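Local coordinates for protein acetyl-CoA acetyltransferase A (Ascaris suum, PDB 6BJA) that probably catalyses acetyl-CoA acetyltransfer in lipid metabolism as a thiolase, and binds coenzyme A in a pocket beside its active-site residues, at residues E324-S327 with V328-L331; T247-A250 with A251-S254; A166-T169 with V170-A174; A184-S187 with Y188-A191. All coordinates share one frame; numbering follows the deposited sequence.

Contact 1. Residues E324-S327 with V328-L331; sequences EAFS and VTGL
The ring of Phe326 meets Thr329 at its edge, the hydroxyl OG1 of Thr329 lying near the ring plane at 4.1 Å from Phe326 CD2. The Phe326 side chain also touches Ile248, Ala253, Ala166 and the bound coenzyme A. It is held at its base as well, where CB packs on Val328 CG1 at 3.7 Å; chi1 of 56° puts that methyl between the backbone N and carbonyl carbon of Val328.

Glu324-Ala325-Phe326 belongs to the NEAF sequence motif of thiolases, here running directly into helix 327-337. Thr329 N donates to Phe326 O (3.0 Å, a bent 135°), the i to i+3 bond that opens the helix. The first full i to i+4 helical bond follows, Leu331 N to Ser327 O, 3.1 Å and 175°. The buried Ser327 OG is hydrogen-bonded to Asn252 O and Leu180 O.

In the other flat group, the buried carboxylate of Glu324, OE2 is hydrogen-bonded to Tyr183 OH and Asn345 ND2, and OE1 to Ser187 OG and Val351 N. These four bonds satisfy the carboxylate and hold its rotation, tying down the loop that carries Ala325 and Phe326 into the coenzyme A pocket, close to the predicted catalytic residues His355 and Cys383.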
loop_
_atom_site.group_PDB
_atom_site.type_symbol
_atom_site.label_atom_id
_atom_site.label_comp_id
_atom_site.label_asym_id
_atom_site.label_seq_id
_atom_site.Cartn_x
_atom_site.Cartn_y
_atom_site.Cartn_z
ATOM N N GLU A 324 12.014 22.042 -23.844
ATOM C CA GLU A 324 13.297 21.705 -23.209
ATOM C C GLU A 324 13.147 20.554 -22.233
ATOM O O GLU A 324 13.243 20.754 -21.022
ATOM C CB GLU A 324 13.887 22.914 -22.474
ATOM C CG GLU A 324 14.095 24.097 -23.356
ATOM C CD GLU A 324 14.666 25.297 -22.621
ATOM O OE1 GLU A 324 14.631 25.345 -21.363
ATOM O OE2 GLU A 324 15.100 26.214 -23.335
ATOM N N ALA A 325 12.934 19.346 -22.749
ATOM C CA ALA A 325 12.917 18.189 -21.882
ATOM C C ALA A 325 14.216 18.168 -21.091
ATOM O O ALA A 325 14.225 17.923 -19.888
ATOM C CB ALA A 325 12.738 16.928 -22.683
ATOM N N PHE A 326 15.305 18.469 -21.803
ATOM C CA PHE A 326 16.645 18.586 -21.238
ATOM C C PHE A 326 17.324 19.741 -21.952
ATOM O O PHE A 326 16.897 20.117 -23.031
ATOM C CB PHE A 326 17.449 17.293 -21.438
ATOM C CG PHE A 326 16.785 16.100 -20.839
ATOM C CD1 PHE A 326 17.027 15.758 -19.529
ATOM C CD2 PHE A 326 15.863 15.369 -21.566
ATOM C CE1 PHE A 326 16.386 14.690 -18.944
ATOM C CE2 PHE A 326 15.204 14.300 -20.996
ATOM C CZ PHE A 326 15.458 13.960 -19.684
ATOM N N SER A 327 18.406 20.272 -21.387
ATOM C CA SER A 327 19.162 21.287 -22.096
ATOM C C SER A 327 19.635 20.764 -23.455
ATOM O O SER A 327 19.671 21.496 -24.448
ATOM C CB SER A 327 20.363 21.733 -21.267
ATOM O OG SER A 327 19.939 22.532 -20.179
ATOM N N VAL A 328 20.014 19.498 -23.513
ATOM C CA VAL A 328 20.487 18.943 -24.773
ATOM C C VAL A 328 19.399 18.976 -25.848
ATOM O O VAL A 328 19.714 19.064 -27.029
ATOM C CB VAL A 328 21.039 17.498 -24.605
ATOM C CG1 VAL A 328 20.005 16.543 -23.981
ATOM C CG2 VAL A 328 21.534 16.944 -25.944
ATOM N N THR A 329 18.117 18.940 -25.454
ATOM C CA THR A 329 17.048 19.014 -26.439
ATOM C C THR A 329 17.132 20.317 -27.240
ATOM O O THR A 329 17.009 20.324 -28.467
ATOM C CB THR A 329 15.688 18.925 -25.763
ATOM O OG1 THR A 329 15.740 17.920 -24.743
ATOM C CG2 THR A 329 14.589 18.590 -26.774
ATOM N N GLY A 330 17.334 21.424 -26.528
ATOM C CA GLY A 330 17.480 22.713 -27.171
ATOM C C GLY A 330 18.740 22.826 -28.003
ATOM O O GLY A 330 18.706 23.259 -29.155
ATOM N N LEU A 331 19.853 22.432 -27.408
ATOM C CA LEU A 331 21.145 22.507 -28.104
ATOM C C LEU A 331 21.162 21.677 -29.387
ATOM O O LEU A 331 21.660 22.115 -30.423
ATOM C CB LEU A 331 22.257 22.040 -27.187
ATOM C CG LEU A 331 22.607 23.039 -26.086
ATOM C CD1 LEU A 331 23.483 22.397 -25.051
ATOM C CD2 LEU A 331 23.279 24.304 -26.654
#

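Contact 2. Residues T247-A250 with A251-S254; sequences TITA and ANAS. With COA (coenzyme A), chain C.
Thr249 OG1 is gripped by two successive backbone amides: Asn252 N donates to it at 3.3 Å, and Ala251 N weakly at 3.1 Å. A chi1 of 72° turns this hydroxyl back over its own backbone, within reach of both N-H groups. In exchange, Asn252 OD1 accepts Thr249 N at 2.8 Å and 168°, from above the plane of the amide carbonyl. This pairing resembles a capping box, but no regular helix follows; it closes a tight turn instead.

The other end of the Asn252 amide is used too. ND2 donates to Thr247 O at 3.0 Å within the carbonyl plane, and also binds Asp181 OD1, so the amide is fixed against flipping. Alongside, Ile248 CG2 rests on Ala253 CB at 4.0 Å.

The turn presents a wall to coenzyme A. Ala250 CB approaches O5B of coenzyme A, Ala251 CB lies 3.7 Å from the adenine carbon C6A, and Ser254 O accepts the pantetheine amide N4P at 3.1 Å.

Leading into strand 257-267, the loop is wedged between helices. Thr247 and Ile248 meet helix 162-172 through Glu167, Val170 and Ala166, while Leu180 of helix 177-197 packs on Thr247, Ile248 and Asn252.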
loop_
_atom_site.group_PDB
_atom_site.type_symbol
_atom_site.label_atom_id
_atom_site.label_comp_id
_atom_site.label_asym_id
_atom_site.label_seq_id
_atom_site.Cartn_x
_atom_site.Cartn_y
_atom_site.Cartn_z
ATOM N N THR A 247 26.608 13.855 -18.074
ATOM C CA THR A 247 26.546 15.312 -18.231
ATOM C C THR A 247 25.219 15.910 -17.765
ATOM O O THR A 247 25.140 17.083 -17.403
ATOM C CB THR A 247 26.743 15.724 -19.693
ATOM O OG1 THR A 247 25.673 15.189 -20.489
ATOM C CG2 THR A 247 28.056 15.222 -20.228
ATOM N N ILE A 248 24.165 15.100 -17.779
ATOM C CA ILE A 248 22.849 15.605 -17.431
ATOM C C ILE A 248 22.619 15.527 -15.918
ATOM O O ILE A 248 22.839 14.483 -15.286
ATOM C CB ILE A 248 21.746 14.831 -18.198
ATOM C CG1 ILE A 248 21.953 14.989 -19.711
ATOM C CG2 ILE A 248 20.356 15.325 -17.794
ATOM C CD1 ILE A 248 20.965 14.205 -20.578
ATOM N N THR A 249 22.167 16.644 -15.357
ATOM C CA THR A 249 21.974 16.800 -13.922
ATOM C C THR A 249 20.580 17.308 -13.632
ATOM O O THR A 249 19.857 17.699 -14.546
ATOM C CB THR A 249 22.945 17.811 -13.318
ATOM O OG1 THR A 249 22.564 19.121 -13.734
ATOM C CG2 THR A 249 24.365 17.530 -13.763
ATOM N N ALA A 250 20.237 17.387 -12.351
ATOM C CA ALA A 250 18.939 17.946 -11.970
ATOM C C ALA A 250 18.793 19.375 -12.467
ATOM O O ALA A 250 17.681 19.800 -12.766
ATOM C CB ALA A 250 18.743 17.888 -10.464
ATOM N N ALA A 251 19.898 20.119 -12.570
ATOM C CA ALA A 251 19.829 21.516 -12.948
ATOM C C ALA A 251 19.677 21.711 -14.455
ATOM O O ALA A 251 19.043 22.673 -14.869
ATOM C CB ALA A 251 21.077 22.273 -12.448
ATOM N N ASN A 252 20.226 20.819 -15.282
ATOM C CA ASN A 252 20.136 21.052 -16.728
ATOM C C ASN A 252 19.107 20.124 -17.364
ATOM O O ASN A 252 19.022 20.029 -18.585
ATOM C CB ASN A 252 21.520 20.958 -17.416
ATOM C CG ASN A 252 22.198 19.622 -17.258
ATOM O OD1 ASN A 252 21.560 18.591 -17.325
ATOM N ND2 ASN A 252 23.545 19.639 -17.117
ATOM N N ALA A 253 18.311 19.461 -16.517
ATOM C CA ALA A 253 17.137 18.699 -16.974
ATOM C C ALA A 253 15.903 19.429 -16.533
ATOM O O ALA A 253 15.938 20.107 -15.530
ATOM C CB ALA A 253 17.119 17.314 -16.404
ATOM N N SER A 254 14.805 19.241 -17.244
ATOM C CA SER A 254 13.548 19.789 -16.765
ATOM C C SER A 254 13.103 19.067 -15.496
ATOM O O SER A 254 13.596 18.002 -15.137
ATOM C CB SER A 254 12.450 19.720 -17.831
ATOM O OG SER A 254 12.139 18.395 -18.172
HETATM N N1A COA C . 20.034 24.911 -9.656
HETATM C C2A COA C . 20.880 24.482 -8.702
HETATM N N3A COA C . 20.742 23.315 -8.055
HETATM C C4A COA C . 19.721 22.480 -8.337
HETATM C C5A COA C . 18.756 22.864 -9.372
HETATM C C6A COA C . 18.972 24.166 -10.041
HETATM N N6A COA C . 18.144 24.607 -11.010
HETATM N N7A COA C . 17.858 21.860 -9.440
HETATM C C8A COA C . 18.222 20.919 -8.529
HETATM N N9A COA C . 19.346 21.296 -7.872
HETATM C C1B COA C . 20.073 20.577 -6.791
HETATM C C2B COA C . 19.224 20.576 -5.531
HETATM O O2B COA C . 19.621 21.607 -4.623
HETATM C C3B COA C . 19.427 19.215 -4.902
HETATM O O3B COA C . 20.146 19.389 -3.673
HETATM P P3B COA C . 21.606 18.831 -3.310
HETATM O O7A COA C . 22.548 19.182 -4.439
HETATM O O8A COA C . 22.065 19.511 -2.040
HETATM O O9A COA C . 21.551 17.336 -3.121
HETATM C C4B COA C . 20.060 18.359 -6.002
HETATM O O4B COA C . 20.353 19.210 -7.115
HETATM C C5B COA C . 19.063 17.320 -6.480
HETATM O O5B COA C . 17.994 18.051 -7.074
HETATM P P1A COA C . 16.453 17.919 -6.614
HETATM O O1A COA C . 16.280 18.055 -5.120
HETATM O O2A COA C . 15.601 18.947 -7.328
HETATM O O3A COA C . 15.974 16.454 -7.016
HETATM P P2A COA C . 14.692 15.823 -6.284
HETATM O O4A COA C . 14.998 15.567 -4.823
HETATM O O5A COA C . 13.477 16.712 -6.442
HETATM O O6A COA C . 14.468 14.447 -7.066
HETATM C CBP COA C . 13.125 13.953 -8.946
HETATM C CCP COA C . 14.463 14.492 -8.488
HETATM C CDP COA C . 13.011 12.537 -8.429
HETATM C CEP COA C . 11.957 14.726 -8.326
HETATM C CAP COA C . 13.102 13.864 -10.482
HETATM O OAP COA C . 11.937 13.116 -10.863
HETATM C C9P COA C . 13.120 15.209 -11.179
HETATM O O9P COA C . 12.872 16.245 -10.581
HETATM N N8P COA C . 13.410 15.271 -12.482
HETATM C C7P COA C . 13.740 14.140 -13.323
HETATM C C6P COA C . 14.358 14.634 -14.624
HETATM C C5P COA C . 13.397 14.339 -15.743
HETATM O O5P COA C . 13.515 13.324 -16.425
HETATM N N4P COA C . 12.415 15.216 -15.901
HETATM C C3P COA C . 11.373 14.981 -16.884
HETATM C C2P COA C . 11.584 15.681 -18.206
HETATM S S1P COA C . 11.247 14.541 -19.561
HETATM O O HOH W 1 15.308 18.319 -12.976
#

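Contact 3. Residues A166-T169 with V170-A174; sequences AEKT and VKDYA
Val170 to Tyr173 bond back to Ala166 to Thr169 as the last turns of helix 162-172, which ends in a Schellman motif at Ala174, where phi turns positive (58°). The backbone bonds are regular: Val170 N to Ala166 O, Lys171 N to Glu167 O, Asp172 N to Lys168 O and, closing the series, Tyr173 N to Thr169 O at 3.1 Å. Beside this last one, Ala174 N bonds back to Lys171 O at 3.0 Å and completes the motif.

The charged contact lies on the outer side. Lys168 is extended until its last torsion (chi4 -60°), which bends the ammonium toward Asp172; NZ then meets the syn lone pair of OD2 in a 2.8 Å salt bridge, one turn along the helix. Lys168 NZ has a second acidic partner, Asp294, so the ammonium joins the helix to another loop. A water adds to the link, accepting from Thr169 OG1 at 2.6 Å and donating to Asp172 OD2 at 3.2 Å. Glu167 sends its carboxylate the other way, to Thr247 OG1 and Ile248 N, and on the way OE1 passes 4.0 Å from Val170 CB.

Apolar contacts lie on the buried side, where Ala166, Thr169 and Val170 all pack on Val328 of helix 327-337. Tyr173, whose hydroxyl bonds to Glu336, lies side by side with Thr169, CD2 of the ring 3.8 Å from Thr169 CG2.

A contact of another kind sets ring edge to carbonyl: Tyr173 CD2 is 3.4 Å from Thr169 O, which lies in the ring plane.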
loop_
_atom_site.group_PDB
_atom_site.type_symbol
_atom_site.label_atom_id
_atom_site.label_comp_id
_atom_site.label_asym_id
_atom_site.label_seq_id
_atom_site.Cartn_x
_atom_site.Cartn_y
_atom_site.Cartn_z
ATOM N N ALA A 166 18.913 10.440 -23.254
ATOM C CA ALA A 166 19.351 11.709 -23.819
ATOM C C ALA A 166 20.880 11.854 -23.796
ATOM O O ALA A 166 21.442 12.627 -24.580
ATOM C CB ALA A 166 18.682 12.855 -23.086
ATOM N N GLU A 167 21.541 11.149 -22.883
ATOM C CA GLU A 167 23.003 11.140 -22.853
ATOM C C GLU A 167 23.578 10.620 -24.160
ATOM O O GLU A 167 24.680 11.019 -24.559
ATOM C CB GLU A 167 23.546 10.300 -21.698
ATOM C CG GLU A 167 23.348 10.861 -20.302
ATOM C CD GLU A 167 24.318 11.990 -19.936
ATOM O OE1 GLU A 167 25.060 12.479 -20.825
ATOM O OE2 GLU A 167 24.311 12.370 -18.752
ATOM N N LYS A 168 22.866 9.732 -24.852
ATOM C CA LYS A 168 23.347 9.271 -26.149
ATOM C C LYS A 168 23.450 10.442 -27.136
ATOM O O LYS A 168 24.431 10.569 -27.892
ATOM C CB LYS A 168 22.437 8.162 -26.718
ATOM C CG LYS A 168 22.860 7.721 -28.125
ATOM C CD LYS A 168 22.037 6.579 -28.648
ATOM C CE LYS A 168 22.548 6.118 -30.014
ATOM N NZ LYS A 168 22.506 7.174 -31.062
ATOM N N THR A 169 22.468 11.330 -27.098
ATOM C CA THR A 169 22.408 12.455 -28.019
ATOM C C THR A 169 23.514 13.438 -27.638
ATOM O O THR A 169 24.151 14.029 -28.505
ATOM C CB THR A 169 21.017 13.107 -27.997
ATOM O OG1 THR A 169 20.050 12.094 -28.361
ATOM C CG2 THR A 169 20.949 14.293 -28.969
ATOM N N VAL A 170 23.735 13.598 -26.341
ATOM C CA VAL A 170 24.853 14.418 -25.862
ATOM C C VAL A 170 26.142 13.935 -26.517
ATOM O O VAL A 170 26.891 14.736 -27.097
ATOM C CB VAL A 170 24.991 14.367 -24.321
ATOM C CG1 VAL A 170 26.306 15.030 -23.883
ATOM C CG2 VAL A 170 23.814 15.070 -23.639
ATOM N N LYS A 171 26.397 12.632 -26.445
ATOM C CA LYS A 171 27.635 12.100 -27.014
ATOM C C LYS A 171 27.678 12.246 -28.542
ATOM O O LYS A 171 28.727 12.592 -29.117
ATOM C CB LYS A 171 27.809 10.644 -26.579
ATOM C CG LYS A 171 29.180 10.089 -26.921
ATOM C CD LYS A 171 29.397 8.700 -26.349
ATOM C CE LYS A 171 30.838 8.226 -26.611
ATOM N NZ LYS A 171 31.864 9.247 -26.227
ATOM N N ASP A 172 26.549 12.020 -29.205
ATOM C CA ASP A 172 26.485 12.066 -30.659
ATOM C C ASP A 172 26.829 13.453 -31.226
ATOM O O ASP A 172 27.344 13.559 -32.344
ATOM C CB ASP A 172 25.091 11.645 -31.140
ATOM C CG ASP A 172 24.840 10.139 -31.008
ATOM O OD1 ASP A 172 25.795 9.339 -30.813
ATOM O OD2 ASP A 172 23.647 9.743 -31.109
ATOM N N TYR A 173 26.551 14.503 -30.456
ATOM C CA TYR A 173 26.845 15.878 -30.867
ATOM C C TYR A 173 28.111 16.429 -30.224
ATOM O O TYR A 173 28.454 17.583 -30.461
ATOM C CB TYR A 173 25.667 16.809 -30.517
ATOM C CG TYR A 173 24.531 16.749 -31.501
ATOM C CD1 TYR A 173 24.507 17.560 -32.622
ATOM C CD2 TYR A 173 23.479 15.869 -31.314
ATOM C CE1 TYR A 173 23.469 17.497 -33.533
ATOM C CE2 TYR A 173 22.441 15.795 -32.216
ATOM C CZ TYR A 173 22.425 16.609 -33.322
ATOM O OH TYR A 173 21.369 16.504 -34.220
ATOM N N ALA A 174 28.762 15.613 -29.396
ATOM C CA ALA A 174 29.956 15.999 -28.647
ATOM C C ALA A 174 29.678 17.203 -27.753
ATOM O O ALA A 174 30.544 18.051 -27.515
ATOM C CB ALA A 174 31.119 16.273 -29.610
HETATM O O HOH W 2 20.631 10.707 -30.495
#

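Contact 4. Residues A184-S187 with Y188-A191; sequences AIES and YRKA. With COA (coenzyme A), chain C.
Tyr188 opens the second of two consecutive turns of helix 177-197, its N bonded to Ala184 O and its ring edge set against that residue, with CD2 3.2 Å from Ala184 O. The ring leaves the helix for the coenzyme A pocket: its OH comes 3.0 Å from the adenine amino nitrogen N6A and bonds to Glu224. Glu224 probably helps to position the tyrosine at the adenine end of the ligand.

Arg189, next along and exposed in the assembly, grips Glu186 side-on with two nitrogens. NE donates to OE1 and NH2 to OE2, each at 2.8 Å and both in the guanidinium plane. The carboxylate is turned 42° from that plane, and is met on the syn sides but 33° out of its own plane. Bends at chi2 of Glu186 (67°) and chi3 of Arg189 bring the two groups together along one flank of the helix.

Lys190 lays its aliphatic part over the same glutamate, CG lying 3.9 Å from Glu186 OE2, while NZ reaches past to Asn345 O. Ala191, on the buried side with Leu353 and Tyr225, ends the segment: Ala191 N donates to Ser187 O at 3.0 Å, and its CB lies 3.5 Å from the same oxygen.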
loop_
_atom_site.group_PDB
_atom_site.type_symbol
_atom_site.label_atom_id
_atom_site.label_comp_id
_atom_site.label_asym_id
_atom_site.label_seq_id
_atom_site.Cartn_x
_atom_site.Cartn_y
_atom_site.Cartn_z
ATOM N N ALA A 184 21.203 25.836 -19.592
ATOM C CA ALA A 184 20.214 25.820 -18.538
ATOM C C ALA A 184 20.160 27.162 -17.853
ATOM O O ALA A 184 19.087 27.741 -17.665
ATOM C CB ALA A 184 20.523 24.710 -17.517
ATOM N N ILE A 185 21.323 27.667 -17.482
ATOM C CA ILE A 185 21.360 28.925 -16.761
ATOM C C ILE A 185 20.768 30.043 -17.618
ATOM O O ILE A 185 20.053 30.901 -17.088
ATOM C CB ILE A 185 22.794 29.226 -16.294
ATOM C CG1 ILE A 185 23.104 28.288 -15.131
ATOM C CG2 ILE A 185 22.939 30.673 -15.831
ATOM C CD1 ILE A 185 24.539 28.295 -14.689
ATOM N N GLU A 186 20.969 29.984 -18.933
ATOM C CA GLU A 186 20.398 30.976 -19.845
ATOM C C GLU A 186 18.866 30.834 -19.993
ATOM O O GLU A 186 18.161 31.839 -20.168
ATOM C CB GLU A 186 21.073 30.878 -21.201
ATOM C CG GLU A 186 20.575 31.822 -22.289
ATOM C CD GLU A 186 20.857 33.304 -22.036
ATOM O OE1 GLU A 186 21.451 33.647 -21.007
ATOM O OE2 GLU A 186 20.439 34.109 -22.882
ATOM N N SER A 187 18.354 29.606 -19.924
ATOM C CA SER A 187 16.903 29.419 -19.937
ATOM C C SER A 187 16.297 30.122 -18.716
ATOM O O SER A 187 15.277 30.817 -18.827
ATOM C CB SER A 187 16.557 27.932 -19.966
ATOM O OG SER A 187 15.164 27.759 -20.137
ATOM N N TYR A 188 16.945 29.969 -17.562
ATOM C CA TYR A 188 16.501 30.626 -16.342
ATOM C C TYR A 188 16.612 32.133 -16.505
ATOM O O TYR A 188 15.729 32.872 -16.058
ATOM C CB TYR A 188 17.316 30.165 -15.128
ATOM C CG TYR A 188 16.908 28.842 -14.524
ATOM C CD1 TYR A 188 15.885 28.760 -13.583
ATOM C CD2 TYR A 188 17.562 27.678 -14.881
ATOM C CE1 TYR A 188 15.530 27.557 -13.011
ATOM C CE2 TYR A 188 17.213 26.470 -14.343
ATOM C CZ TYR A 188 16.196 26.395 -13.408
ATOM O OH TYR A 188 15.889 25.160 -12.882
ATOM N N ARG A 189 17.692 32.617 -17.125
ATOM C CA ARG A 189 17.840 34.066 -17.291
ATOM C C ARG A 189 16.723 34.656 -18.133
ATOM O O ARG A 189 16.160 35.712 -17.791
ATOM C CB ARG A 189 19.177 34.405 -17.930
ATOM C CG ARG A 189 19.463 35.898 -17.918
ATOM C CD ARG A 189 20.613 36.244 -18.842
ATOM N NE ARG A 189 20.282 36.055 -20.246
ATOM C CZ ARG A 189 19.434 36.804 -20.936
ATOM N NH1 ARG A 189 18.818 37.842 -20.365
ATOM N NH2 ARG A 189 19.216 36.546 -22.205
ATOM N N LYS A 190 16.395 33.977 -19.226
ATOM C CA LYS A 190 15.370 34.448 -20.137
ATOM C C LYS A 190 14.010 34.408 -19.459
ATOM O O LYS A 190 13.200 35.314 -19.668
ATOM C CB LYS A 190 15.364 33.632 -21.434
ATOM C CG LYS A 190 16.599 33.915 -22.291
ATOM C CD LYS A 190 16.501 33.261 -23.667
ATOM C CE LYS A 190 16.461 31.759 -23.553
ATOM N NZ LYS A 190 16.474 31.075 -24.882
ATOM N N ALA A 191 13.772 33.386 -18.635
ATOM C CA ALA A 191 12.484 33.274 -17.933
ATOM C C ALA A 191 12.357 34.382 -16.922
ATOM O O ALA A 191 11.293 35.004 -16.796
ATOM C CB ALA A 191 12.356 31.945 -17.246
HETATM N N1A COA C . 20.034 24.911 -9.656
HETATM C C2A COA C . 20.880 24.482 -8.702
HETATM N N3A COA C . 20.742 23.315 -8.055
HETATM C C4A COA C . 19.721 22.480 -8.337
HETATM C C5A COA C . 18.756 22.864 -9.372
HETATM C C6A COA C . 18.972 24.166 -10.041
HETATM N N6A COA C . 18.144 24.607 -11.010
HETATM N N7A COA C . 17.858 21.860 -9.440
HETATM C C8A COA C . 18.222 20.919 -8.529
HETATM N N9A COA C . 19.346 21.296 -7.872
HETATM C C1B COA C . 20.073 20.577 -6.791
HETATM C C2B COA C . 19.224 20.576 -5.531
HETATM O O2B COA C . 19.621 21.607 -4.623
HETATM C C3B COA C . 19.427 19.215 -4.902
HETATM O O3B COA C . 20.146 19.389 -3.673
HETATM P P3B COA C . 21.606 18.831 -3.310
HETATM O O7A COA C . 22.548 19.182 -4.439
HETATM O O8A COA C . 22.065 19.511 -2.040
HETATM O O9A COA C . 21.551 17.336 -3.121
HETATM C C4B COA C . 20.060 18.359 -6.002
HETATM O O4B COA C . 20.353 19.210 -7.115
HETATM C C5B COA C . 19.063 17.320 -6.480
HETATM O O5B COA C . 17.994 18.051 -7.074
HETATM P P1A COA C . 16.453 17.919 -6.614
HETATM O O1A COA C . 16.280 18.055 -5.120
HETATM O O2A COA C . 15.601 18.947 -7.328
HETATM O O3A COA C . 15.974 16.454 -7.016
HETATM P P2A COA C . 14.692 15.823 -6.284
HETATM O O4A COA C . 14.998 15.567 -4.823
HETATM O O5A COA C . 13.477 16.712 -6.442
HETATM O O6A COA C . 14.468 14.447 -7.066
HETATM C CBP COA C . 13.125 13.953 -8.946
HETATM C CCP COA C . 14.463 14.492 -8.488
HETATM C CDP COA C . 13.011 12.537 -8.429
HETATM C CEP COA C . 11.957 14.726 -8.326
HETATM C CAP COA C . 13.102 13.864 -10.482
HETATM O OAP COA C . 11.937 13.116 -10.863
HETATM C C9P COA C . 13.120 15.209 -11.179
HETATM O O9P COA C . 12.872 16.245 -10.581
HETATM N N8P COA C . 13.410 15.271 -12.482
HETATM C C7P COA C . 13.740 14.140 -13.323
HETATM C C6P COA C . 14.358 14.634 -14.624
HETATM C C5P COA C . 13.397 14.339 -15.743
HETATM O O5P COA C . 13.515 13.324 -16.425
HETATM N N4P COA C . 12.415 15.216 -15.901
HETATM C C3P COA C . 11.373 14.981 -16.884
HETATM C C2P COA C . 11.584 15.681 -18.206
HETATM S S1P COA C . 11.247 14.541 -19.561
#

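Contacts 1 and 2 are buried, whereas contacts 3 and 4 each have one buried flank and one exposed flank that carries a salt bridge. Contacts 1, 2 and 4 contribute to the coenzyme A pocket; contact 3 does not touch the ligand. Contact 1 is the hub, touching the other three: Ser327 N and Ala325 O meet Asn252 O and Ser254 OG of contact 2, Val328 packs on helix 162-172, and the loop before helix 327-337 reaches contact 4. Contact 2 also reaches contact 3 through Glu167 and packs on contact 4, Ala184 lying against Ala251 and Asn252. Contacts 3 and 4 lie on successive helices, their nearest atoms about 12 Å apart. Side chains tie loop 247-254 together, while the helical contacts rely mainly on backbone bonds.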